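Local coordinates for ARO (armadillo repeats only protein) (Plasmodium falciparum Santa Lucia, PDB 5EWP), which probably acts as an armadillo-repeat protein-binding scaffold in the translocation of rhoptries and their attachment to the apical pole of the parasite, at residues A63-S71 with A105-L113; I88-K96 with M124-Y132. All blocks are in the same frame, centred on the assembly; numbering follows the deposited sequence.

Contact 1: residues A63-S71 with A105-L113; sequences ATQLAILAS and AAVVALSFL
Ile68 O is gripped twice by Ser71, the residue whose CB rests on the ring of Phe112 across the contact. Ser71 OG donates to Ile68 O at 2.7 Å, and Ser71 N bonds to the same oxygen at 3.1 Å, both from the same face of the carbonyl plane. With chi1 at 73°, OG lies between the backbone N and the carbonyl carbon and is turned back onto the last turn of helix 58-70, while the methylene is left to meet the aromatic ring. Ser71 CB stands 3.5 Å from the centroid of the Phe112 ring, only 4° off its normal, so this is a CH-pi contact squarely over the face.

Next to the ring, Ala70 CB fits between Phe112 and Leu113, 3.8 Å from Phe112 CB and equally close to Leu113 CD2. Farther back along both helices the interface is built mainly of alanine. Ala67 CB presses against the backbone of the partner helix, 3.7 Å from Ala109 CA, with Val108 CG1 alongside. One turn earlier the methyls of Ala63 and Ala105 meet at 3.8 Å between their CB atoms, and Thr64 OG1, hydrogen-bonded to Ala60 O, also rests on Ala105 CB. Side chains this small are consistent with the 8.4 Å closest approach between the axes of 63-70 and 105-113. No hydrogen bond crosses the interface; it is held by packing. The two segments run nearly parallel, at 20°, a side-by-side packing of helices as found along an armadillo superhelix.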
loop_
_atom_site.group_PDB
_atom_site.type_symbol
_atom_site.label_atom_id
_atom_site.label_comp_id
_atom_site.label_asym_id
_atom_site.label_seq_id
_atom_site.Cartn_x
_atom_site.Cartn_y
_atom_site.Cartn_z
ATOM N N ALA A 63 7.408 5.911 -12.706
ATOM C CA ALA A 63 6.599 5.645 -11.518
ATOM C C ALA A 63 7.500 5.579 -10.280
ATOM O O ALA A 63 7.134 6.071 -9.210
ATOM C CB ALA A 63 5.800 4.352 -11.684
ATOM N N THR A 64 8.686 4.982 -10.432
ATOM C CA THR A 64 9.616 4.895 -9.315
ATOM C C THR A 64 10.138 6.293 -8.904
ATOM O O THR A 64 10.226 6.600 -7.723
ATOM C CB THR A 64 10.786 3.956 -9.646
ATOM O OG1 THR A 64 10.256 2.670 -10.010
ATOM C CG2 THR A 64 11.695 3.808 -8.449
ATOM N N GLN A 65 10.461 7.150 -9.866
ATOM C CA GLN A 65 10.927 8.491 -9.507
ATOM C C GLN A 65 9.823 9.277 -8.812
ATOM O O GLN A 65 10.098 10.064 -7.901
ATOM C CB GLN A 65 11.410 9.267 -10.728
ATOM C CG GLN A 65 12.610 8.615 -11.442
ATOM C CD GLN A 65 13.819 8.393 -10.533
ATOM O OE1 GLN A 65 14.526 7.399 -10.676
ATOM N NE2 GLN A 65 14.060 9.316 -9.606
ATOM N N LEU A 66 8.578 9.069 -9.240
ATOM C CA LEU A 66 7.442 9.734 -8.593
ATOM C C LEU A 66 7.297 9.240 -7.151
ATOM O O LEU A 66 7.033 10.031 -6.237
ATOM C CB LEU A 66 6.150 9.497 -9.384
ATOM C CG LEU A 66 6.048 10.307 -10.679
ATOM C CD1 LEU A 66 4.942 9.780 -11.607
ATOM C CD2 LEU A 66 5.868 11.807 -10.394
ATOM N N ALA A 67 7.502 7.942 -6.943
ATOM C CA ALA A 67 7.460 7.379 -5.596
ATOM C C ALA A 67 8.545 7.996 -4.706
ATOM O O ALA A 67 8.327 8.261 -3.524
ATOM C CB ALA A 67 7.610 5.872 -5.648
ATOM N N ILE A 68 9.718 8.215 -5.285
ATOM C CA ILE A 68 10.815 8.834 -4.554
ATOM C C ILE A 68 10.441 10.245 -4.134
ATOM O O ILE A 68 10.643 10.633 -2.978
ATOM C CB ILE A 68 12.113 8.819 -5.405
ATOM C CG1 ILE A 68 12.612 7.382 -5.516
ATOM C CG2 ILE A 68 13.174 9.705 -4.780
ATOM C CD1 ILE A 68 13.734 7.183 -6.555
ATOM N N LEU A 69 9.847 11.002 -5.048
ATOM C CA LEU A 69 9.417 12.351 -4.713
ATOM C C LEU A 69 8.347 12.315 -3.627
ATOM O O LEU A 69 8.366 13.137 -2.698
ATOM C CB LEU A 69 8.907 13.080 -5.953
ATOM C CG LEU A 69 9.940 13.336 -7.054
ATOM C CD1 LEU A 69 9.301 14.032 -8.249
ATOM C CD2 LEU A 69 11.115 14.140 -6.503
ATOM N N ALA A 70 7.419 11.369 -3.736
ATOM C CA ALA A 70 6.358 11.233 -2.726
ATOM C C ALA A 70 6.906 10.834 -1.350
ATOM O O ALA A 70 6.260 11.056 -0.324
ATOM C CB ALA A 70 5.306 10.214 -3.185
ATOM N N SER A 71 8.098 10.256 -1.318
ATOM C CA SER A 71 8.646 9.752 -0.064
ATOM C C SER A 71 9.484 10.815 0.652
ATOM O O SER A 71 9.956 10.588 1.764
ATOM C CB SER A 71 9.482 8.500 -0.309
ATOM O OG SER A 71 10.708 8.838 -0.917
ATOM N N ALA A 105 5.887 -0.626 -8.475
ATOM C CA ALA A 105 6.180 0.799 -8.444
ATOM C C ALA A 105 4.925 1.598 -8.098
ATOM O O ALA A 105 4.992 2.559 -7.333
ATOM C CB ALA A 105 6.760 1.257 -9.787
ATOM N N ALA A 106 3.789 1.182 -8.651
ATOM C CA ALA A 106 2.503 1.832 -8.361
ATOM C C ALA A 106 2.090 1.660 -6.906
ATOM O O ALA A 106 1.603 2.598 -6.283
ATOM C CB ALA A 106 1.392 1.278 -9.302
ATOM N N VAL A 107 2.274 0.465 -6.362
ATOM C CA VAL A 107 1.980 0.235 -4.954
ATOM C C VAL A 107 2.869 1.098 -4.057
ATOM O O VAL A 107 2.377 1.748 -3.133
ATOM C CB VAL A 107 2.160 -1.257 -4.586
ATOM C CG1 VAL A 107 2.196 -1.444 -3.076
ATOM C CG2 VAL A 107 1.035 -2.082 -5.209
ATOM N N VAL A 108 4.174 1.116 -4.331
ATOM C CA VAL A 108 5.070 1.963 -3.541
ATOM C C VAL A 108 4.653 3.444 -3.621
ATOM O O VAL A 108 4.535 4.113 -2.578
ATOM C CB VAL A 108 6.536 1.810 -3.992
ATOM C CG1 VAL A 108 7.424 2.839 -3.273
ATOM C CG2 VAL A 108 7.008 0.375 -3.728
ATOM N N ALA A 109 4.393 3.943 -4.830
ATOM C CA ALA A 109 3.981 5.353 -4.995
ATOM C C ALA A 109 2.705 5.650 -4.220
ATOM O O ALA A 109 2.635 6.633 -3.480
ATOM C CB ALA A 109 3.767 5.709 -6.467
ATOM N N LEU A 110 1.700 4.810 -4.409
ATOM C CA LEU A 110 0.404 5.040 -3.753
ATOM C C LEU A 110 0.523 4.947 -2.243
ATOM O O LEU A 110 -0.145 5.686 -1.519
ATOM C CB LEU A 110 -0.645 4.049 -4.276
ATOM C CG LEU A 110 -1.083 4.297 -5.729
ATOM C CD1 LEU A 110 -1.852 3.112 -6.252
ATOM C CD2 LEU A 110 -1.953 5.562 -5.840
ATOM N N SER A 111 1.376 4.057 -1.746
ATOM C CA SER A 111 1.494 3.934 -0.297
ATOM C C SER A 111 2.076 5.214 0.301
ATOM O O SER A 111 1.582 5.691 1.317
ATOM C CB SER A 111 2.333 2.714 0.097
ATOM O OG SER A 111 3.676 2.843 -0.320
ATOM N N PHE A 112 3.095 5.796 -0.332
ATOM C CA PHE A 112 3.611 7.082 0.147
ATOM C C PHE A 112 2.619 8.228 -0.045
ATOM O O PHE A 112 2.533 9.127 0.796
ATOM C CB PHE A 112 4.918 7.443 -0.548
ATOM C CG PHE A 112 6.098 6.687 -0.011
ATOM C CD1 PHE A 112 6.487 6.843 1.316
ATOM C CD2 PHE A 112 6.806 5.822 -0.819
ATOM C CE1 PHE A 112 7.570 6.139 1.824
ATOM C CE2 PHE A 112 7.902 5.121 -0.322
ATOM C CZ PHE A 112 8.273 5.278 1.003
ATOM N N LEU A 113 1.897 8.216 -1.160
ATOM C CA LEU A 113 0.946 9.290 -1.439
ATOM C C LEU A 113 -0.202 9.285 -0.443
ATOM O O LEU A 113 -0.872 10.311 -0.249
ATOM C CB LEU A 113 0.397 9.174 -2.860
ATOM C CG LEU A 113 1.403 9.506 -3.970
ATOM C CD1 LEU A 113 0.793 9.083 -5.273
ATOM C CD2 LEU A 113 1.688 10.997 -3.965
#

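Contact 2: residues I88-K96 with M124-Y132; sequences IAVFINLLK and MFESGALPY
A Schellman motif closes helix 118-126 of this armadillo fold, and Ile92 of helix 87-95 packs against the turn it makes. Gly128, with its positive phi of 90°, carries the chain out of the helix; Ala129 N bonds back to Met124 O at 3.1 Å and Gly128 N to Phe125 O, after which the chain enters helix 130-136. Ile92 has its CG1 branch anti to the carbonyl carbon (chi1 -69°), and this sends CD1 into the bend. There CD1 lies 3.5 Å from Ser127 CB, closer than carbon atoms usually pack, and 3.7 Å from the methyl CB of Ala129. Ser127 directs its OG to Cys123 O, a bond back into its own helix, while its methylene lies against Ile92.

The other branch, Ile92 CG2, meets the Tyr132 ring at CE2, 4.0 Å away, the two side chains crossing at about a right angle. A turn earlier, Ile88 CG2 touches Met124 CG at 3.8 Å, again with the side chains roughly perpendicular. Met124 extends beyond this point to helix 142-156, where it packs on Thr151 and Ile155.

Toward the end of helix 87-95 the tyrosine is the main partner. Leu95 CD1 approaches Tyr132 CB at 3.7 Å, near the root of that side chain. Past it, the extended aliphatic chain of Lys96 passes obliquely by the hydroxyl end of the ring, with CG near CE1 and CZ, and Lys96 CE comes to 3.2 Å from Tyr132 OH.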
loop_
_atom_site.group_PDB
_atom_site.type_symbol
_atom_site.label_atom_id
_atom_site.label_comp_id
_atom_site.label_asym_id
_atom_site.label_seq_id
_atom_site.Cartn_x
_atom_site.Cartn_y
_atom_site.Cartn_z
ATOM N N ILE A 88 -2.641 9.756 -9.586
ATOM C CA ILE A 88 -3.275 8.637 -8.897
ATOM C C ILE A 88 -4.008 7.723 -9.882
ATOM O O ILE A 88 -3.897 6.501 -9.792
ATOM C CB ILE A 88 -4.226 9.141 -7.769
ATOM C CG1 ILE A 88 -3.379 9.699 -6.621
ATOM C CG2 ILE A 88 -5.115 8.003 -7.260
ATOM C CD1 ILE A 88 -4.182 10.429 -5.524
ATOM N N ALA A 89 -4.733 8.306 -10.843
ATOM C CA ALA A 89 -5.402 7.493 -11.871
ATOM C C ALA A 89 -4.381 6.703 -12.698
ATOM O O ALA A 89 -4.596 5.547 -13.037
ATOM C CB ALA A 89 -6.247 8.374 -12.786
ATOM N N VAL A 90 -3.259 7.346 -12.977
ATOM C CA VAL A 90 -2.189 6.720 -13.743
ATOM C C VAL A 90 -1.590 5.525 -12.984
ATOM O O VAL A 90 -1.359 4.469 -13.570
ATOM C CB VAL A 90 -1.117 7.752 -14.098
ATOM C CG1 VAL A 90 0.136 7.076 -14.639
ATOM C CG2 VAL A 90 -1.668 8.748 -15.125
ATOM N N PHE A 91 -1.366 5.668 -11.679
ATOM C CA PHE A 91 -0.866 4.546 -10.881
ATOM C C PHE A 91 -1.892 3.412 -10.798
ATOM O O PHE A 91 -1.533 2.238 -10.821
ATOM C CB PHE A 91 -0.486 4.995 -9.461
ATOM C CG PHE A 91 0.699 5.915 -9.420
ATOM C CD1 PHE A 91 1.846 5.615 -10.143
ATOM C CD2 PHE A 91 0.671 7.072 -8.655
ATOM C CE1 PHE A 91 2.946 6.462 -10.106
ATOM C CE2 PHE A 91 1.769 7.924 -8.622
ATOM C CZ PHE A 91 2.900 7.617 -9.348
ATOM N N ILE A 92 -3.176 3.745 -10.681
ATOM C CA ILE A 92 -4.174 2.679 -10.615
ATOM C C ILE A 92 -4.175 1.878 -11.914
ATOM O O ILE A 92 -4.307 0.652 -11.909
ATOM C CB ILE A 92 -5.577 3.246 -10.304
ATOM C CG1 ILE A 92 -5.579 3.753 -8.859
ATOM C CG2 ILE A 92 -6.635 2.163 -10.469
ATOM C CD1 ILE A 92 -6.817 4.567 -8.454
ATOM N N ASN A 93 -3.934 2.565 -13.020
ATOM C CA ASN A 93 -3.798 1.876 -14.295
ATOM C C ASN A 93 -2.600 0.923 -14.292
ATOM O O ASN A 93 -2.658 -0.176 -14.854
ATOM C CB ASN A 93 -3.653 2.889 -15.422
ATOM C CG ASN A 93 -3.769 2.256 -16.775
ATOM O OD1 ASN A 93 -4.706 1.500 -17.034
ATOM N ND2 ASN A 93 -2.820 2.553 -17.653
ATOM N N LEU A 94 -1.508 1.334 -13.653
ATOM C CA LEU A 94 -0.322 0.463 -13.577
ATOM C C LEU A 94 -0.610 -0.778 -12.713
ATOM O O LEU A 94 -0.050 -1.844 -12.929
ATOM C CB LEU A 94 0.870 1.242 -13.021
ATOM C CG LEU A 94 1.557 2.290 -13.900
ATOM C CD1 LEU A 94 2.776 2.864 -13.178
ATOM C CD2 LEU A 94 1.990 1.664 -15.185
ATOM N N LEU A 95 -1.510 -0.646 -11.749
ATOM C CA LEU A 95 -1.885 -1.780 -10.910
ATOM C C LEU A 95 -2.524 -2.904 -11.728
ATOM O O LEU A 95 -2.554 -4.053 -11.297
ATOM C CB LEU A 95 -2.851 -1.331 -9.804
ATOM C CG LEU A 95 -2.254 -0.388 -8.760
ATOM C CD1 LEU A 95 -3.342 0.062 -7.774
ATOM C CD2 LEU A 95 -1.116 -1.067 -8.008
ATOM N N LYS A 96 -3.040 -2.565 -12.901
ATOM C CA LYS A 96 -3.679 -3.551 -13.782
ATOM C C LYS A 96 -2.669 -4.327 -14.618
ATOM O O LYS A 96 -3.036 -5.268 -15.347
ATOM C CB LYS A 96 -4.666 -2.856 -14.711
ATOM C CG LYS A 96 -5.765 -2.094 -13.988
ATOM C CD LYS A 96 -6.519 -1.205 -14.958
ATOM C CE LYS A 96 -7.546 -0.341 -14.231
ATOM N NZ LYS A 96 -8.120 0.694 -15.131
ATOM N N MET A 124 -7.861 8.227 -4.197
ATOM C CA MET A 124 -7.639 6.798 -4.409
ATOM C C MET A 124 -8.938 6.032 -4.279
ATOM O O MET A 124 -9.213 5.147 -5.081
ATOM C CB MET A 124 -6.617 6.242 -3.429
ATOM C CG MET A 124 -5.242 6.823 -3.634
ATOM S SD MET A 124 -4.096 6.120 -2.446
ATOM C CE MET A 124 -2.797 7.338 -2.582
ATOM N N PHE A 125 -9.754 6.377 -3.285
ATOM C CA PHE A 125 -11.007 5.666 -3.140
ATOM C C PHE A 125 -11.883 5.887 -4.362
ATOM O O PHE A 125 -12.413 4.942 -4.947
ATOM C CB PHE A 125 -11.780 6.088 -1.887
ATOM C CG PHE A 125 -13.047 5.314 -1.717
ATOM C CD1 PHE A 125 -13.031 4.078 -1.103
ATOM C CD2 PHE A 125 -14.244 5.785 -2.248
ATOM C CE1 PHE A 125 -14.200 3.344 -0.975
ATOM C CE2 PHE A 125 -15.411 5.051 -2.142
ATOM C CZ PHE A 125 -15.391 3.836 -1.499
ATOM N N GLU A 126 -12.030 7.151 -4.740
ATOM C CA GLU A 126 -12.949 7.524 -5.803
ATOM C C GLU A 126 -12.486 7.034 -7.166
ATOM O O GLU A 126 -13.294 6.876 -8.080
ATOM C CB GLU A 126 -13.144 9.038 -5.808
ATOM C CG GLU A 126 -13.909 9.493 -4.562
ATOM C CD GLU A 126 -14.217 10.981 -4.535
ATOM O OE1 GLU A 126 -13.706 11.714 -5.404
ATOM O OE2 GLU A 126 -14.972 11.414 -3.631
ATOM N N SER A 127 -11.194 6.750 -7.286
ATOM C CA SER A 127 -10.651 6.334 -8.563
ATOM C C SER A 127 -10.562 4.814 -8.679
ATOM O O SER A 127 -10.109 4.305 -9.707
ATOM C CB SER A 127 -9.277 6.977 -8.782
ATOM O OG SER A 127 -9.355 8.393 -8.700
ATOM N N GLY A 128 -10.986 4.097 -7.636
ATOM C CA GLY A 128 -11.109 2.647 -7.689
ATOM C C GLY A 128 -9.891 1.818 -7.290
ATOM O O GLY A 128 -9.731 0.686 -7.734
ATOM N N ALA A 129 -9.048 2.365 -6.421
ATOM C CA ALA A 129 -7.824 1.675 -6.009
ATOM C C ALA A 129 -8.070 0.457 -5.124
ATOM O O ALA A 129 -7.279 -0.467 -5.142
ATOM C CB ALA A 129 -6.897 2.632 -5.279
ATOM N N LEU A 130 -9.127 0.469 -4.311
ATOM C CA LEU A 130 -9.256 -0.543 -3.260
ATOM C C LEU A 130 -9.208 -2.010 -3.728
ATOM O O LEU A 130 -8.497 -2.805 -3.118
ATOM C CB LEU A 130 -10.541 -0.321 -2.449
ATOM C CG LEU A 130 -10.508 0.656 -1.275
ATOM C CD1 LEU A 130 -11.812 0.535 -0.471
ATOM C CD2 LEU A 130 -9.289 0.454 -0.371
ATOM N N PRO A 131 -9.951 -2.376 -4.793
ATOM C CA PRO A 131 -9.898 -3.799 -5.176
ATOM C C PRO A 131 -8.479 -4.273 -5.501
ATOM O O PRO A 131 -8.114 -5.412 -5.169
ATOM C CB PRO A 131 -10.778 -3.864 -6.430
ATOM C CG PRO A 131 -11.706 -2.724 -6.306
ATOM C CD PRO A 131 -10.922 -1.626 -5.613
ATOM N N TYR A 132 -7.689 -3.405 -6.128
ATOM C CA TYR A 132 -6.314 -3.758 -6.496
ATOM C C TYR A 132 -5.445 -3.854 -5.252
ATOM O O TYR A 132 -4.636 -4.762 -5.116
ATOM C CB TYR A 132 -5.733 -2.732 -7.468
ATOM C CG TYR A 132 -6.537 -2.628 -8.731
ATOM C CD1 TYR A 132 -6.410 -3.578 -9.735
ATOM C CD2 TYR A 132 -7.469 -1.606 -8.902
ATOM C CE1 TYR A 132 -7.166 -3.499 -10.891
ATOM C CE2 TYR A 132 -8.230 -1.521 -10.057
ATOM C CZ TYR A 132 -8.068 -2.474 -11.050
ATOM O OH TYR A 132 -8.815 -2.403 -12.200
#

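How the contacts relate
Contacts 1 and 2 have centres about 13 Å apart and interlock along the chain: 63-71, 88-96, 105-113 and 124-132 follow in that order, so the segments alternate. Helix 87-95 packs on helix 100-113, which lies next in the chain, and so ties the two contacts together. Phe91 CZ reaches Ala109 CB at 3.6 Å, Leu95 CD2 lies 3.7 Å from Ala106 CB, and Met124 CE packs by Leu110 O. Phe91 and Leu94 also touch helix 58-70, at Ala63. Each contact joins helices that are not neighbours in sequence, and together they form one continuous packed stretch of the helical stack, consistent with the elongated armadillo solenoid.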